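Local coordinates for protein diguanylate cyclase (PDB 5H5O) that binds cyclic GMP through its cyclic nucleotide-binding domain and, through its GGDEF domain, probably makes cyclic di-GMP from two GTP molecules, at residues G1-M6 and P62-G67; I41-Q46 and R89-A94. All coordinates share one frame; numbering follows the deposited sequence.

Contact 1: G1-M6 and P62-G67; sequences GLHALM and PGEFFG. With PCG (cyclic guanosine monophosphate), chain C.
Met6, a selenomethionine, lays its SE against the Phe65 ring in a Met-aromatic contact, 4.3 Å from the ring centroid and 50° off the normal, so the approach is oblique. This joins the N-terminal arm of a cyclic nucleotide-binding domain, a cupin-type beta fold, to the loop and short strand leading into the cyclic GMP pocket. Bends at chi2 and chi3 fold the Met6 chain back, and SE comes 3.4 Å from Phe65 CD2. Ala4 CB lies 3.4 Å from Phe65 CD2, so two side chains of the arm converge on one carbon of the ring, while Phe112 of helix 106-121 packs on it edge-to-face. Further along, Leu5 CD1 rests on the aliphatic CG of Glu64 at 3.8 Å; the carboxylate of Glu64 has its hydrogen-bond partner in Gly61 N. The backbones are tied by Met6 N to Gly63 O, 3.0 Å long with 152° at the hydrogen and the donor in the carbonyl plane. Leu5 CA adds a CA-H...O contact to that same oxygen. At the far end of 62-67, where Gly67 holds the N-cap position of helix 68-72, Gly67 N donates to O2' of the cyclic GMP ribose at 2.7 Å.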
loop_
_atom_site.group_PDB
_atom_site.type_symbol
_atom_site.label_atom_id
_atom_site.label_comp_id
_atom_site.label_asym_id
_atom_site.label_seq_id
_atom_site.Cartn_x
_atom_site.Cartn_y
_atom_site.Cartn_z
ATOM N N GLY A 1 1.922 15.465 -8.353
ATOM C CA GLY A 1 2.542 15.843 -7.095
ATOM C C GLY A 1 2.400 14.795 -6.005
ATOM O O GLY A 1 2.591 13.600 -6.245
ATOM N N LEU A 2 2.070 15.244 -4.797
ATOM C CA LEU A 2 1.880 14.337 -3.666
ATOM C C LEU A 2 0.541 14.591 -2.966
ATOM O O LEU A 2 0.386 14.335 -1.769
ATOM C CB LEU A 2 3.048 14.443 -2.678
ATOM C CG LEU A 2 3.409 13.158 -1.926
ATOM C CD1 LEU A 2 3.620 12.014 -2.912
ATOM C CD2 LEU A 2 4.643 13.357 -1.050
ATOM N N HIS A 3 -0.419 15.111 -3.727
ATOM C CA HIS A 3 -1.802 15.224 -3.272
ATOM C C HIS A 3 -2.625 14.095 -3.886
ATOM O O HIS A 3 -2.409 13.721 -5.037
ATOM C CB HIS A 3 -2.398 16.588 -3.640
ATOM C CG HIS A 3 -1.918 17.711 -2.773
ATOM N ND1 HIS A 3 -2.633 18.878 -2.603
ATOM C CD2 HIS A 3 -0.797 17.847 -2.023
ATOM C CE1 HIS A 3 -1.974 19.683 -1.788
ATOM N NE2 HIS A 3 -0.857 19.081 -1.422
ATOM N N ALA A 4 -3.563 13.566 -3.106
ATOM C CA ALA A 4 -4.338 12.379 -3.467
ATOM C C ALA A 4 -4.894 12.364 -4.896
ATOM O O ALA A 4 -4.232 11.895 -5.820
ATOM C CB ALA A 4 -5.458 12.174 -2.457
ATOM N N LEU A 5 -6.109 12.868 -5.066
ATOM C CA LEU A 5 -6.809 12.851 -6.359
ATOM C C LEU A 5 -7.163 11.461 -6.907
ATOM O O LEU A 5 -6.310 10.683 -7.336
ATOM C CB LEU A 5 -6.118 13.717 -7.421
ATOM C CG LEU A 5 -6.771 15.088 -7.641
ATOM C CD1 LEU A 5 -7.072 15.821 -6.325
ATOM C CD2 LEU A 5 -5.904 15.964 -8.522
HETATM N N MSE A 6 -8.452 11.171 -6.864
HETATM C CA MSE A 6 -9.018 10.028 -7.533
HETATM C C MSE A 6 -9.071 10.344 -9.022
HETATM O O MSE A 6 -8.979 11.518 -9.414
HETATM C CB MSE A 6 -10.441 9.797 -7.018
HETATM C CG MSE A 6 -10.585 9.948 -5.518
HETATM SE SE MSE A 6 -9.784 8.454 -4.653
HETATM C CE MSE A 6 -10.997 7.049 -5.242
ATOM N N PRO A 62 -11.328 19.038 -2.784
ATOM C CA PRO A 62 -12.146 18.174 -3.643
ATOM C C PRO A 62 -11.350 17.144 -4.446
ATOM O O PRO A 62 -10.334 17.470 -5.052
ATOM C CB PRO A 62 -12.826 19.181 -4.571
ATOM C CG PRO A 62 -13.036 20.401 -3.664
ATOM C CD PRO A 62 -11.826 20.436 -2.764
ATOM N N GLY A 63 -11.804 15.898 -4.444
ATOM C CA GLY A 63 -11.088 14.861 -5.170
ATOM C C GLY A 63 -9.968 14.172 -4.396
ATOM O O GLY A 63 -9.416 13.158 -4.858
ATOM N N GLU A 64 -9.624 14.693 -3.219
ATOM C CA GLU A 64 -8.613 14.032 -2.393
ATOM C C GLU A 64 -9.238 13.018 -1.440
ATOM O O GLU A 64 -10.353 13.218 -0.944
ATOM C CB GLU A 64 -7.762 15.054 -1.632
ATOM C CG GLU A 64 -6.766 15.810 -2.514
ATOM C CD GLU A 64 -6.062 16.939 -1.763
ATOM O OE1 GLU A 64 -5.094 16.651 -1.032
ATOM O OE2 GLU A 64 -6.486 18.111 -1.892
ATOM N N PHE A 65 -8.513 11.932 -1.186
ATOM C CA PHE A 65 -9.025 10.840 -0.367
ATOM C C PHE A 65 -8.176 10.606 0.869
ATOM O O PHE A 65 -7.016 10.991 0.917
ATOM C CB PHE A 65 -9.118 9.559 -1.192
ATOM C CG PHE A 65 -7.783 8.967 -1.542
ATOM C CD1 PHE A 65 -7.163 8.057 -0.686
ATOM C CD2 PHE A 65 -7.156 9.296 -2.731
ATOM C CE1 PHE A 65 -5.933 7.502 -1.005
ATOM C CE2 PHE A 65 -5.927 8.731 -3.064
ATOM C CZ PHE A 65 -5.315 7.834 -2.191
ATOM N N PHE A 66 -8.774 10.000 1.881
ATOM C CA PHE A 66 -8.072 9.752 3.137
ATOM C C PHE A 66 -8.827 8.699 3.905
ATOM O O PHE A 66 -10.005 8.465 3.642
ATOM C CB PHE A 66 -7.966 11.032 3.976
ATOM C CG PHE A 66 -9.304 11.643 4.362
ATOM C CD1 PHE A 66 -9.859 11.413 5.615
ATOM C CD2 PHE A 66 -9.983 12.472 3.486
ATOM C CE1 PHE A 66 -11.078 11.999 5.988
ATOM C CE2 PHE A 66 -11.210 13.061 3.850
ATOM C CZ PHE A 66 -11.751 12.834 5.092
ATOM N N GLY A 67 -8.155 8.064 4.859
ATOM C CA GLY A 67 -8.803 7.053 5.669
ATOM C C GLY A 67 -8.728 5.647 5.105
ATOM O O GLY A 67 -9.309 4.722 5.684
HETATM P PA PCG C . -6.291 6.959 8.560
HETATM O O1A PCG C . -7.585 6.246 8.356
HETATM O O2A PCG C . -5.076 6.603 9.358
HETATM O "O5'" PCG C . -6.821 8.106 8.892
HETATM C "C5'" PCG C . -5.925 9.221 8.919
HETATM C "C4'" PCG C . -5.474 9.338 7.487
HETATM O "O4'" PCG C . -4.540 10.308 7.088
HETATM C "C3'" PCG C . -4.914 8.046 6.977
HETATM O "O3'" PCG C . -5.898 6.994 7.161
HETATM C "C2'" PCG C . -4.533 8.464 5.583
HETATM O "O2'" PCG C . -5.521 8.277 4.567
HETATM C "C1'" PCG C . -4.262 9.970 5.734
HETATM N N9 PCG C . -2.911 10.621 5.671
HETATM C C8 PCG C . -2.631 11.723 4.965
HETATM N N7 PCG C . -1.340 12.077 5.090
HETATM C C5 PCG C . -0.756 11.201 5.887
HETATM C C6 PCG C . 0.612 10.992 6.430
HETATM O O6 PCG C . 1.513 11.780 6.124
HETATM N N1 PCG C . 0.840 9.930 7.252
HETATM C C2 PCG C . -0.141 9.060 7.593
HETATM N N2 PCG C . 0.148 8.028 8.412
HETATM N N3 PCG C . -1.438 9.193 7.126
HETATM C C4 PCG C . -1.785 10.224 6.288
#

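Contact 2: I41-Q46 and R89-A94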
loop_
_atom_site.group_PDB
_atom_site.type_symbol
_atom_site.label_atom_id
_atom_site.label_comp_id
_atom_site.label_asym_id
_atom_site.label_seq_id
_atom_site.Cartn_x
_atom_site.Cartn_y
_atom_site.Cartn_z
ATOM N N ILE A 41 -13.706 10.362 0.495
ATOM C CA ILE A 41 -13.233 11.262 -0.552
ATOM C C ILE A 41 -13.913 12.636 -0.440
ATOM O O ILE A 41 -15.153 12.734 -0.386
ATOM C CB ILE A 41 -13.453 10.670 -1.968
ATOM C CG1 ILE A 41 -12.881 9.241 -2.063
ATOM C CG2 ILE A 41 -12.838 11.577 -3.001
ATOM C CD1 ILE A 41 -13.587 8.340 -3.084
ATOM N N VAL A 42 -13.107 13.690 -0.386
ATOM C CA VAL A 42 -13.645 15.049 -0.411
ATOM C C VAL A 42 -14.212 15.365 -1.801
ATOM O O VAL A 42 -13.522 15.207 -2.813
ATOM C CB VAL A 42 -12.559 16.098 -0.075
ATOM C CG1 VAL A 42 -13.178 17.505 0.112
ATOM C CG2 VAL A 42 -11.753 15.682 1.179
ATOM N N VAL A 43 -15.462 15.817 -1.874
ATOM C CA VAL A 43 -15.953 16.329 -3.163
ATOM C C VAL A 43 -16.302 17.822 -3.132
ATOM O O VAL A 43 -16.328 18.471 -4.164
ATOM C CB VAL A 43 -17.115 15.508 -3.745
ATOM C CG1 VAL A 43 -16.722 14.009 -3.861
ATOM C CG2 VAL A 43 -18.375 15.694 -2.930
ATOM N N THR A 44 -16.568 18.364 -1.948
ATOM C CA THR A 44 -16.686 19.802 -1.799
ATOM C C THR A 44 -16.060 20.203 -0.485
ATOM O O THR A 44 -16.079 19.425 0.466
ATOM C CB THR A 44 -18.162 20.285 -1.773
ATOM O OG1 THR A 44 -18.648 20.265 -0.433
ATOM C CG2 THR A 44 -19.056 19.407 -2.615
ATOM N N GLY A 45 -15.503 21.411 -0.435
ATOM C CA GLY A 45 -14.999 21.972 0.804
ATOM C C GLY A 45 -13.579 21.514 1.094
ATOM O O GLY A 45 -12.756 21.374 0.187
ATOM N N GLN A 46 -13.288 21.273 2.369
ATOM C CA GLN A 46 -11.923 20.939 2.758
ATOM C C GLN A 46 -11.861 20.219 4.098
ATOM O O GLN A 46 -12.491 20.634 5.069
ATOM C CB GLN A 46 -11.060 22.202 2.779
ATOM C CG GLN A 46 -9.659 22.030 3.360
ATOM C CD GLN A 46 -8.938 23.360 3.443
ATOM O OE1 GLN A 46 -8.711 24.013 2.419
ATOM N NE2 GLN A 46 -8.601 23.787 4.663
ATOM N N ARG A 89 -18.562 18.255 1.714
ATOM C CA ARG A 89 -19.308 17.059 1.348
ATOM C C ARG A 89 -18.298 15.992 0.983
ATOM O O ARG A 89 -17.276 16.285 0.358
ATOM C CB ARG A 89 -20.244 17.316 0.168
ATOM C CG ARG A 89 -21.429 18.203 0.464
ATOM C CD ARG A 89 -22.173 18.477 -0.822
ATOM N NE ARG A 89 -23.568 18.800 -0.585
ATOM C CZ ARG A 89 -24.411 19.188 -1.534
ATOM N NH1 ARG A 89 -23.984 19.299 -2.784
ATOM N NH2 ARG A 89 -25.671 19.470 -1.227
ATOM N N LEU A 90 -18.606 14.757 1.370
ATOM C CA LEU A 90 -17.680 13.644 1.252
ATOM C C LEU A 90 -18.357 12.441 0.642
ATOM O O LEU A 90 -19.556 12.225 0.844
ATOM C CB LEU A 90 -17.176 13.240 2.636
ATOM C CG LEU A 90 -16.587 14.292 3.576
ATOM C CD1 LEU A 90 -16.197 13.663 4.897
ATOM C CD2 LEU A 90 -15.377 14.943 2.957
ATOM N N ILE A 91 -17.588 11.649 -0.099
ATOM C CA ILE A 91 -17.982 10.265 -0.356
ATOM C C ILE A 91 -17.487 9.420 0.813
ATOM O O ILE A 91 -16.305 9.459 1.170
ATOM C CB ILE A 91 -17.364 9.715 -1.648
ATOM C CG1 ILE A 91 -17.901 10.484 -2.864
ATOM C CG2 ILE A 91 -17.632 8.193 -1.777
ATOM C CD1 ILE A 91 -16.954 10.419 -4.047
ATOM N N GLU A 92 -18.399 8.680 1.427
ATOM C CA GLU A 92 -18.045 7.756 2.493
ATOM C C GLU A 92 -18.135 6.320 1.977
ATOM O O GLU A 92 -19.191 5.876 1.529
ATOM C CB GLU A 92 -18.963 7.967 3.683
ATOM C CG GLU A 92 -18.761 7.015 4.848
ATOM C CD GLU A 92 -19.745 7.291 5.975
ATOM O OE1 GLU A 92 -19.707 8.395 6.555
ATOM O OE2 GLU A 92 -20.563 6.404 6.273
ATOM N N LEU A 93 -17.017 5.600 2.045
ATOM C CA LEU A 93 -16.935 4.239 1.529
ATOM C C LEU A 93 -16.652 3.252 2.667
ATOM O O LEU A 93 -15.579 3.267 3.263
ATOM C CB LEU A 93 -15.831 4.187 0.481
ATOM C CG LEU A 93 -15.788 3.219 -0.707
ATOM C CD1 LEU A 93 -14.994 2.020 -0.363
ATOM C CD2 LEU A 93 -17.160 2.839 -1.290
ATOM N N ALA A 94 -17.632 2.407 2.970
ATOM C CA ALA A 94 -17.522 1.459 4.070
ATOM C C ALA A 94 -16.818 0.174 3.653
ATOM O O ALA A 94 -16.700 -0.138 2.466
ATOM C CB ALA A 94 -18.913 1.145 4.654
#
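Val42 and Leu90 occupy one face of a ladder of peptide planes, Ile41, Ile91, Thr44 and Arg89 the other; its edges carry the flanking strands, 19-23 beside 88-93 and 65-66 beside 39-44. Strands 41-44 and 89-93 run antiparallel at 149°, their axes 4.6 Å apart. Ile41 and Ile91 form a hydrogen-bonded pair: Ile41 N meets a lone pair of Ile91 O in the carbonyl plane (2.8 Å), and Ile91 N returns a bond to Ile41 O (2.7 Å). After the non-hydrogen-bonded pair Val42-Leu90 the register slips by one. Val43 and Thr44 both face Arg89, a classic beta bulge, and both give their N-H to Arg89 O from the same face of its plane, Val43 N at 2.9 Å and Thr44 N at 3.2 Å. With CG1 turned away from its own carbonyl carbon (chi1 -55°), the Val43 side chain crosses that of Ile91 at about a right angle, CG1 of Val43 lying 3.6 Å from CD1 of Ile91. Thr44 CG2 lies against the extended Arg89 chain, 3.7 Å from Arg89 CD. Ile41 and Ile91 point the same way side by side under helix 8-17, touching Leu11, Phe14 and Ala15, while Leu90 packs on Phe40 of strand 39-44.

In the fold
The two contacts share one antiparallel sheet, ordered 19-23, 88-93, 39-44, 65-66, and their centres lie 10 Å apart. Contact 2 joins its inner strands, whereas contact 1 brings an irregular N-terminal arm to one of its two outermost strands, 65-66, and the loop before it. Val42 links them, its O and N probably bonding to Gly63 N and Glu64 O. Both are partly buried: Met6, Glu64 and Phe65 are buried in contact 1 and His3 and Leu5 exposed; Ile41, Val42, Leu90 and Ile91 are buried in contact 2 and Arg89 exposed. Met6 and Ile41 touch each other and helix 8-17. Contact 2 has five backbone hydrogen bonds, its register broken by the bulge; contact 1 has one, relies more on sulfur-aromatic and apolar packing and itself reaches cyclic GMP.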